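Local coordinates for protein gene product PA4716 (Pseudomonas aeruginosa, PDB 1U0K) that is of unknown function but belongs to the PhzF family and is predicted to act as an isomerase or epimerase, at residues Leu176-Gln186 with Glu206-Gly214; Ala225-Val233 with Val260-Val270. All coordinates share one frame; numbering follows the deposited sequence.

Both contacts belong to the same PhzF-family chain and follow one another in sequence: interaction 1 is closed before the helix that opens interaction 2 begins. Their centres lie 23 Å apart and their nearest atoms about 7 Å apart, without touching. Interaction 1, partly buried, polar and water-bridged, joins the end of helix 173-177 and the loop after it to strand 206-208 and the turn that follows, whereas interaction 2 is a buried van der Waals packing of apolar side chains and helix backbone, helix 222-234 lying on a beta hairpin. Each approaches the predicted active-site residue E48 without reaching it: the side chain of D211 in interaction 1 is about 10 Å from that of E48, and the side chain of A225 in interaction 2 about 11 Å.

Interaction 1: Leu176-Gln186 with Glu206-Gly214; sequences LGRARQVNDLQ and EGRTWDNLG
Q181 and N212 make the straightest bond of this contact: Q181 NE2 donates to N212 O at 2.9 Å with an N-H...O angle of 173°, the acceptor lying in the amide plane of Q181. The glutamine reaches it with CG anti to the backbone N (chi1 -164°) and an extended chain, which also lays OE1 3.2 Å from G214 CA. A water donates to both Q181 OE1 and D211 O. N212 in turn extends its side-chain amide to Q186, ND2 giving a more bent bond to OE1 (3.1 Å), the two amide planes only 11° apart; NE2 of the same Q186 amide bonds to D190.

At the far end R208 NH1 donates to L176 O (3.1 Å), in the carbonyl plane and on a lone pair. The same NH1 gives a second bond to a water, which passes its own protons to G177 O and A179 O. The aliphatic part of R208 lies against L176, with L176 CD1 3.7 Å from R208 CG, while NH2 forms a salt bridge with E217. A type I turn, D211 to G214, presents N212 O to Q181.

L176, A179 and W210 all rest on L199 of strand 196-201, the antiparallel neighbour of strand 206-208, and L185 packs on helix 135-144.

Interaction 2: Ala225-Val233 with Val260-Val270; sequences AGPVAAYLV and VQVATDGSVRV
A helix laid across a beta hairpin forms this buried contact, part of what is probably a diaminopimelate epimerase-like fold, as in the clan to which the PhzF family is assigned. Helix 222-234 packs through A225, G226, A229 and A230, with V233 at the end, onto strands 256-262 and 267-282, which pair antiparallel and are joined by the turn around G266. The segment 225-233 runs at 50° to strand 260-262, with an axis separation of 7.9 Å, and at 129° to strand 267-270, 8.1 Å away. Four valines, V260 and V262 from one strand and V268 and V270 from the other, point at the helix.

A229 sits among three of these valines: its CB lies 3.7 Å from V260 CB and 3.9 Å from V268 CG2, and V262 CG2 also touches it. V268 CG2, which is anti to its own backbone N, rests 3.7 Å from G226 CA, the bare glycine backbone being the surface it meets. V270 spreads its two methyls over A225 and G226, CG2 beside the backbone of G226 and CG1 3.9 Å from A225 CB. V260 CG1 reaches the same alanine from the neighbouring strand.

On the flanks of the helix, V228 and L232 meet strand 244-248, where L246 touches both, and A230 touches A127 of strand 117-129. At the C-terminal end of the segment two valines reach toward each other tip to tip, V233 CG2 and V262 CG2 being 3.6 Å apart.

Interaction 1: Leu176-Gln186 with Glu206-Gly214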
loop_
_atom_site.group_PDB
_atom_site.type_symbol
_atom_site.label_atom_id
_atom_site.label_comp_id
_atom_site.label_asym_id
_atom_site.label_seq_id
_atom_site.Cartn_x
_atom_site.Cartn_y
_atom_site.Cartn_z
ATOM N N LEU A 176 -24.465 -0.111 -3.179
ATOM C CA LEU A 176 -23.177 -0.102 -2.488
ATOM C C LEU A 176 -22.175 -1.061 -3.123
ATOM O O LEU A 176 -20.981 -0.765 -3.182
ATOM C CB LEU A 176 -23.370 -0.462 -1.011
ATOM C CG LEU A 176 -22.148 -0.325 -0.097
ATOM C CD1 LEU A 176 -21.716 1.131 0.005
ATOM C CD2 LEU A 176 -22.446 -0.896 1.275
ATOM N N GLY A 177 -22.667 -2.204 -3.596
ATOM C CA GLY A 177 -21.826 -3.225 -4.194
ATOM C C GLY A 177 -21.271 -2.899 -5.569
ATOM O O GLY A 177 -20.290 -3.510 -5.993
ATOM N N ARG A 178 -21.888 -1.959 -6.278
ATOM C CA ARG A 178 -21.413 -1.581 -7.612
ATOM C C ARG A 178 -20.859 -0.153 -7.680
ATOM O O ARG A 178 -20.693 0.400 -8.769
ATOM C CB ARG A 178 -22.515 -1.801 -8.664
ATOM C CG ARG A 178 -23.781 -0.966 -8.511
ATOM C CD ARG A 178 -24.794 -1.221 -9.640
ATOM N NE ARG A 178 -25.922 -0.290 -9.613
ATOM C CZ ARG A 178 -26.954 -0.372 -8.780
ATOM N NH1 ARG A 178 -27.027 -1.345 -7.878
ATOM N NH2 ARG A 178 -27.926 0.529 -8.838
ATOM N N ALA A 179 -20.546 0.427 -6.521
ATOM C CA ALA A 179 -20.018 1.788 -6.464
ATOM C C ALA A 179 -18.583 1.848 -6.990
ATOM O O ALA A 179 -17.765 0.985 -6.672
ATOM C CB ALA A 179 -20.084 2.320 -5.043
ATOM N N ARG A 180 -18.302 2.862 -7.808
ATOM C CA ARG A 180 -16.973 3.115 -8.366
ATOM C C ARG A 180 -16.773 4.617 -8.561
ATOM O O ARG A 180 -17.507 5.242 -9.326
ATOM C CB ARG A 180 -16.810 2.425 -9.725
ATOM C CG ARG A 180 -17.046 0.925 -9.713
ATOM C CD ARG A 180 -16.721 0.224 -11.034
ATOM N NE ARG A 180 -15.393 0.558 -11.546
ATOM C CZ ARG A 180 -14.244 0.134 -11.018
ATOM N NH1 ARG A 180 -14.228 -0.659 -9.948
ATOM N NH2 ARG A 180 -13.093 0.506 -11.571
ATOM N N GLN A 181 -15.774 5.191 -7.894
ATOM C CA GLN A 181 -15.479 6.618 -8.042
ATOM C C GLN A 181 -14.933 6.935 -9.442
ATOM O O GLN A 181 -13.899 6.405 -9.840
ATOM C CB GLN A 181 -14.478 7.077 -6.979
ATOM C CG GLN A 181 -14.414 8.589 -6.813
ATOM C CD GLN A 181 -13.380 9.017 -5.796
ATOM O OE1 GLN A 181 -13.258 8.404 -4.736
ATOM N NE2 GLN A 181 -12.631 10.067 -6.113
ATOM N N VAL A 182 -15.637 7.798 -10.174
ATOM C CA VAL A 182 -15.238 8.205 -11.525
ATOM C C VAL A 182 -14.990 9.717 -11.694
ATOM O O VAL A 182 -14.516 10.149 -12.747
ATOM C CB VAL A 182 -16.281 7.743 -12.580
ATOM C CG1 VAL A 182 -16.394 6.223 -12.585
ATOM C CG2 VAL A 182 -17.646 8.386 -12.348
ATOM N N ASN A 183 -15.306 10.520 -10.679
ATOM C CA ASN A 183 -15.073 11.966 -10.758
ATOM C C ASN A 183 -14.198 12.475 -9.624
ATOM O O ASN A 183 -14.103 11.850 -8.567
ATOM C CB ASN A 183 -16.400 12.732 -10.756
ATOM C CG ASN A 183 -17.270 12.413 -11.959
ATOM O OD1 ASN A 183 -18.495 12.392 -11.857
ATOM N ND2 ASN A 183 -16.639 12.164 -13.107
ATOM N N ASP A 184 -13.552 13.614 -9.860
ATOM C CA ASP A 184 -12.816 14.312 -8.815
ATOM C C ASP A 184 -13.832 14.927 -7.853
ATOM O O ASP A 184 -14.783 15.578 -8.285
ATOM C CB ASP A 184 -11.917 15.404 -9.404
ATOM C CG ASP A 184 -11.265 16.257 -8.331
ATOM O OD1 ASP A 184 -10.346 15.757 -7.654
ATOM O OD2 ASP A 184 -11.620 17.430 -8.077
ATOM N N LEU A 185 -13.619 14.710 -6.559
ATOM C CA LEU A 185 -14.570 15.110 -5.523
ATOM C C LEU A 185 -14.117 16.329 -4.733
ATOM O O LEU A 185 -14.864 16.829 -3.906
ATOM C CB LEU A 185 -14.776 13.959 -4.536
ATOM C CG LEU A 185 -15.157 12.597 -5.112
ATOM C CD1 LEU A 185 -15.112 11.541 -4.017
ATOM C CD2 LEU A 185 -16.530 12.653 -5.759
ATOM N N GLN A 186 -12.901 16.808 -4.978
ATOM C CA GLN A 186 -12.277 17.782 -4.085
ATOM C C GLN A 186 -13.076 19.065 -3.903
ATOM O O GLN A 186 -13.365 19.452 -2.771
ATOM C CB GLN A 186 -10.862 18.130 -4.560
ATOM C CG GLN A 186 -10.047 18.890 -3.532
ATOM C CD GLN A 186 -10.076 18.220 -2.179
ATOM O OE1 GLN A 186 -9.487 17.152 -2.002
ATOM N NE2 GLN A 186 -10.782 18.823 -1.229
ATOM N N GLU A 206 -23.684 -1.014 6.903
ATOM C CA GLU A 206 -22.458 -1.345 6.204
ATOM C C GLU A 206 -22.029 -0.143 5.391
ATOM O O GLU A 206 -22.865 0.586 4.858
ATOM C CB GLU A 206 -22.673 -2.539 5.283
ATOM C CG GLU A 206 -21.419 -2.996 4.558
ATOM C CD GLU A 206 -21.597 -4.343 3.891
ATOM O OE1 GLU A 206 -22.689 -4.589 3.339
ATOM O OE2 GLU A 206 -20.657 -5.159 3.932
ATOM N N GLY A 207 -20.721 0.060 5.295
ATOM C CA GLY A 207 -20.196 1.210 4.590
ATOM C C GLY A 207 -19.031 0.894 3.678
ATOM O O GLY A 207 -18.448 -0.190 3.724
ATOM N N ARG A 208 -18.719 1.859 2.825
ATOM C CA ARG A 208 -17.558 1.788 1.945
ATOM C C ARG A 208 -16.914 3.157 1.835
ATOM O O ARG A 208 -17.596 4.169 1.744
ATOM C CB ARG A 208 -17.967 1.319 0.551
ATOM C CG ARG A 208 -18.315 -0.153 0.480
ATOM C CD ARG A 208 -18.487 -0.674 -0.941
ATOM N NE ARG A 208 -17.213 -0.943 -1.597
ATOM C CZ ARG A 208 -17.079 -1.517 -2.792
ATOM N NH1 ARG A 208 -18.142 -1.888 -3.497
ATOM N NH2 ARG A 208 -15.877 -1.718 -3.294
ATOM N N THR A 209 -15.586 3.180 1.838
ATOM C CA THR A 209 -14.854 4.432 1.693
ATOM C C THR A 209 -13.450 4.173 1.144
ATOM O O THR A 209 -12.881 3.102 1.346
ATOM C CB THR A 209 -14.819 5.177 3.046
ATOM O OG1 THR A 209 -14.495 6.563 2.854
ATOM C CG2 THR A 209 -13.733 4.633 3.983
ATOM N N TRP A 210 -12.919 5.175 0.454
ATOM C CA TRP A 210 -11.663 5.067 -0.288
ATOM C C TRP A 210 -10.752 6.229 0.062
ATOM O O TRP A 210 -11.171 7.183 0.720
ATOM C CB TRP A 210 -11.946 5.119 -1.793
ATOM C CG TRP A 210 -12.615 3.901 -2.363
ATOM C CD1 TRP A 210 -12.004 2.840 -2.968
ATOM C CD2 TRP A 210 -14.021 3.625 -2.400
ATOM N NE1 TRP A 210 -12.939 1.919 -3.373
ATOM C CE2 TRP A 210 -14.186 2.373 -3.037
ATOM C CE3 TRP A 210 -15.161 4.306 -1.955
ATOM C CZ2 TRP A 210 -15.445 1.791 -3.237
ATOM C CZ3 TRP A 210 -16.415 3.723 -2.157
ATOM C CH2 TRP A 210 -16.539 2.478 -2.791
ATOM N N ASP A 211 -9.510 6.159 -0.409
ATOM C CA ASP A 211 -8.670 7.353 -0.455
ATOM C C ASP A 211 -9.321 8.378 -1.395
ATOM O O ASP A 211 -10.337 8.094 -2.030
ATOM C CB ASP A 211 -7.222 7.021 -0.867
ATOM C CG ASP A 211 -7.109 6.410 -2.260
ATOM O OD1 ASP A 211 -7.965 6.668 -3.127
ATOM O OD2 ASP A 211 -6.156 5.667 -2.581
ATOM N N ASN A 212 -8.730 9.564 -1.476
ATOM C CA ASN A 212 -9.281 10.673 -2.251
ATOM C C ASN A 212 -9.486 10.355 -3.734
ATOM O O ASN A 212 -10.419 10.859 -4.355
ATOM C CB ASN A 212 -8.364 11.897 -2.105
ATOM C CG ASN A 212 -8.920 13.141 -2.779
ATOM O OD1 ASN A 212 -8.844 13.293 -4.004
ATOM N ND2 ASN A 212 -9.461 14.056 -1.976
ATOM N N LEU A 213 -8.608 9.526 -4.291
ATOM C CA LEU A 213 -8.661 9.182 -5.713
ATOM C C LEU A 213 -9.572 7.991 -6.021
ATOM O O LEU A 213 -9.795 7.670 -7.191
ATOM C CB LEU A 213 -7.249 8.912 -6.235
ATOM C CG LEU A 213 -6.298 10.119 -6.183
ATOM C CD1 LEU A 213 -4.876 9.693 -6.504
ATOM C CD2 LEU A 213 -6.753 11.222 -7.135
ATOM N N GLY A 214 -10.099 7.346 -4.983
ATOM C CA GLY A 214 -10.985 6.207 -5.153
ATOM C C GLY A 214 -10.288 4.930 -5.591
ATOM O O GLY A 214 -10.928 4.032 -6.142
HETATM O O HOH W 1 -17.848 -1.619 -6.630
HETATM O O HOH W 2 -12.953 8.696 -2.137
HETATM O O HOH W 3 -13.850 3.735 -5.981
HETATM O O HOH W 4 -8.422 15.176 -5.931
HETATM O O HOH W 5 -11.092 13.324 -5.268
#

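Interaction 2: Ala225-Val233 with Val260-Val270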
loop_
_atom_site.group_PDB
_atom_site.type_symbol
_atom_site.label_atom_id
_atom_site.label_comp_id
_atom_site.label_asym_id
_atom_site.label_seq_id
_atom_site.Cartn_x
_atom_site.Cartn_y
_atom_site.Cartn_z
ATOM N N ALA A 225 -16.639 5.727 11.681
ATOM C CA ALA A 225 -17.512 4.896 12.492
ATOM C C ALA A 225 -18.273 5.728 13.516
ATOM O O ALA A 225 -19.455 5.483 13.760
ATOM C CB ALA A 225 -16.706 3.803 13.186
ATOM N N GLY A 226 -17.595 6.702 14.113
ATOM C CA GLY A 226 -18.222 7.599 15.064
ATOM C C GLY A 226 -19.356 8.377 14.421
ATOM O O GLY A 226 -20.497 8.253 14.859
ATOM N N PRO A 227 -19.051 9.184 13.408
ATOM C CA PRO A 227 -20.075 9.918 12.654
ATOM C C PRO A 227 -21.230 9.053 12.185
ATOM O O PRO A 227 -22.377 9.490 12.284
ATOM C CB PRO A 227 -19.292 10.463 11.461
ATOM C CG PRO A 227 -17.921 10.674 12.014
ATOM C CD PRO A 227 -17.695 9.521 12.936
ATOM N N VAL A 228 -20.940 7.860 11.681
ATOM C CA VAL A 228 -21.984 6.965 11.198
ATOM C C VAL A 228 -22.910 6.583 12.346
ATOM O O VAL A 228 -24.135 6.633 12.197
ATOM C CB VAL A 228 -21.405 5.687 10.516
ATOM C CG1 VAL A 228 -22.462 4.603 10.353
ATOM C CG2 VAL A 228 -20.817 6.035 9.151
ATOM N N ALA A 229 -22.330 6.206 13.482
ATOM C CA ALA A 229 -23.108 5.815 14.652
ATOM C C ALA A 229 -23.998 6.954 15.105
ATOM O O ALA A 229 -25.166 6.728 15.416
ATOM C CB ALA A 229 -22.195 5.388 15.790
ATOM N N ALA A 230 -23.447 8.167 15.140
ATOM C CA ALA A 230 -24.182 9.350 15.591
ATOM C C ALA A 230 -25.316 9.677 14.628
ATOM O O ALA A 230 -26.381 10.117 15.058
ATOM C CB ALA A 230 -23.258 10.540 15.729
ATOM N N TYR A 231 -25.077 9.454 13.338
ATOM C CA TYR A 231 -26.072 9.683 12.294
ATOM C C TYR A 231 -27.247 8.732 12.446
ATOM O O TYR A 231 -28.404 9.159 12.440
ATOM C CB TYR A 231 -25.449 9.488 10.905
ATOM C CG TYR A 231 -26.416 9.678 9.750
ATOM C CD1 TYR A 231 -26.519 10.901 9.103
ATOM C CD2 TYR A 231 -27.206 8.631 9.302
ATOM C CE1 TYR A 231 -27.405 11.083 8.051
ATOM C CE2 TYR A 231 -28.099 8.799 8.252
ATOM C CZ TYR A 231 -28.191 10.026 7.638
ATOM O OH TYR A 231 -29.078 10.181 6.588
ATOM N N LEU A 232 -26.951 7.441 12.563
ATOM C CA LEU A 232 -27.985 6.422 12.695
ATOM C C LEU A 232 -28.861 6.694 13.919
ATOM O O LEU A 232 -30.074 6.589 13.845
ATOM C CB LEU A 232 -27.375 5.018 12.749
ATOM C CG LEU A 232 -26.679 4.542 11.465
ATOM C CD1 LEU A 232 -25.886 3.279 11.710
ATOM C CD2 LEU A 232 -27.686 4.311 10.341
ATOM N N VAL A 233 -28.247 7.095 15.024
ATOM C CA VAL A 233 -28.982 7.389 16.250
ATOM C C VAL A 233 -29.798 8.689 16.125
ATOM O O VAL A 233 -30.925 8.770 16.618
ATOM C CB VAL A 233 -28.006 7.418 17.456
ATOM C CG1 VAL A 233 -28.639 8.029 18.686
ATOM C CG2 VAL A 233 -27.534 6.007 17.753
ATOM N N VAL A 260 -19.843 0.177 18.112
ATOM C CA VAL A 260 -20.163 1.587 18.291
ATOM C C VAL A 260 -21.286 1.763 19.308
ATOM O O VAL A 260 -22.059 0.849 19.545
ATOM C CB VAL A 260 -20.559 2.256 16.956
ATOM C CG1 VAL A 260 -19.364 2.296 16.006
ATOM C CG2 VAL A 260 -21.742 1.535 16.292
ATOM N N GLN A 261 -21.343 2.945 19.906
ATOM C CA GLN A 261 -22.429 3.304 20.818
ATOM C C GLN A 261 -22.502 4.811 20.997
ATOM O O GLN A 261 -21.478 5.491 21.041
ATOM C CB GLN A 261 -22.248 2.618 22.173
ATOM C CG GLN A 261 -21.013 3.068 22.927
ATOM C CD GLN A 261 -20.721 2.206 24.128
ATOM O OE1 GLN A 261 -21.358 2.354 25.173
ATOM N NE2 GLN A 261 -19.747 1.303 23.994
ATOM N N VAL A 262 -23.722 5.335 21.077
ATOM C CA VAL A 262 -23.950 6.747 21.343
ATOM C C VAL A 262 -24.610 6.849 22.718
ATOM O O VAL A 262 -25.607 6.186 22.974
ATOM C CB VAL A 262 -24.861 7.383 20.268
ATOM C CG1 VAL A 262 -25.059 8.875 20.534
ATOM C CG2 VAL A 262 -24.283 7.148 18.871
ATOM N N ALA A 263 -24.038 7.661 23.598
ATOM C CA ALA A 263 -24.553 7.833 24.955
ATOM C C ALA A 263 -25.686 8.860 24.968
ATOM O O ALA A 263 -26.041 9.423 23.928
ATOM C CB ALA A 263 -23.434 8.271 25.885
ATOM N N THR A 264 -26.240 9.112 26.152
ATOM C CA THR A 264 -27.260 10.148 26.318
ATOM C C THR A 264 -26.637 11.540 26.156
ATOM O O THR A 264 -27.293 12.477 25.698
ATOM C CB THR A 264 -27.954 10.016 27.697
ATOM O OG1 THR A 264 -28.423 8.672 27.884
ATOM C CG2 THR A 264 -29.226 10.856 27.755
ATOM N N ASP A 265 -25.355 11.647 26.502
ATOM C CA ASP A 265 -24.601 12.899 26.422
ATOM C C ASP A 265 -24.417 13.332 24.966
ATOM O O ASP A 265 -24.227 14.512 24.681
ATOM C CB ASP A 265 -23.196 12.764 27.052
ATOM C CG ASP A 265 -23.124 11.721 28.178
ATOM O OD1 ASP A 265 -21.987 11.376 28.573
ATOM O OD2 ASP A 265 -24.118 11.188 28.726
ATOM N N GLY A 266 -24.448 12.364 24.054
ATOM C CA GLY A 266 -24.125 12.589 22.657
ATOM C C GLY A 266 -22.854 11.838 22.298
ATOM O O GLY A 266 -22.636 11.501 21.132
ATOM N N SER A 267 -22.039 11.552 23.313
ATOM C CA SER A 267 -20.709 10.972 23.129
ATOM C C SER A 267 -20.769 9.644 22.384
ATOM O O SER A 267 -21.575 8.781 22.706
ATOM C CB SER A 267 -20.036 10.759 24.490
ATOM O OG SER A 267 -19.829 11.992 25.154
ATOM N N VAL A 268 -19.909 9.473 21.387
ATOM C CA VAL A 268 -19.881 8.220 20.641
ATOM C C VAL A 268 -18.593 7.484 20.978
ATOM O O VAL A 268 -17.522 8.074 20.989
ATOM C CB VAL A 268 -20.019 8.419 19.107
ATOM C CG1 VAL A 268 -19.078 9.500 18.587
ATOM C CG2 VAL A 268 -19.805 7.104 18.373
ATOM N N ARG A 269 -18.718 6.207 21.284
ATOM C CA ARG A 269 -17.557 5.388 21.571
ATOM C C ARG A 269 -17.397 4.346 20.474
ATOM O O ARG A 269 -18.373 3.749 20.021
ATOM C CB ARG A 269 -17.692 4.749 22.944
ATOM C CG ARG A 269 -17.481 5.738 24.088
ATOM C CD ARG A 269 -17.789 5.176 25.470
ATOM N NE ARG A 269 -17.252 6.015 26.542
ATOM C CZ ARG A 269 -17.031 5.607 27.798
ATOM N NH1 ARG A 269 -17.299 4.352 28.174
ATOM N NH2 ARG A 269 -16.538 6.460 28.691
ATOM N N VAL A 270 -16.159 4.156 20.025
ATOM C CA VAL A 270 -15.858 3.178 18.988
ATOM C C VAL A 270 -14.828 2.184 19.529
ATOM O O VAL A 270 -13.851 2.584 20.140
ATOM C CB VAL A 270 -15.313 3.861 17.718
ATOM C CG1 VAL A 270 -15.038 2.835 16.618
ATOM C CG2 VAL A 270 -16.270 4.955 17.217
#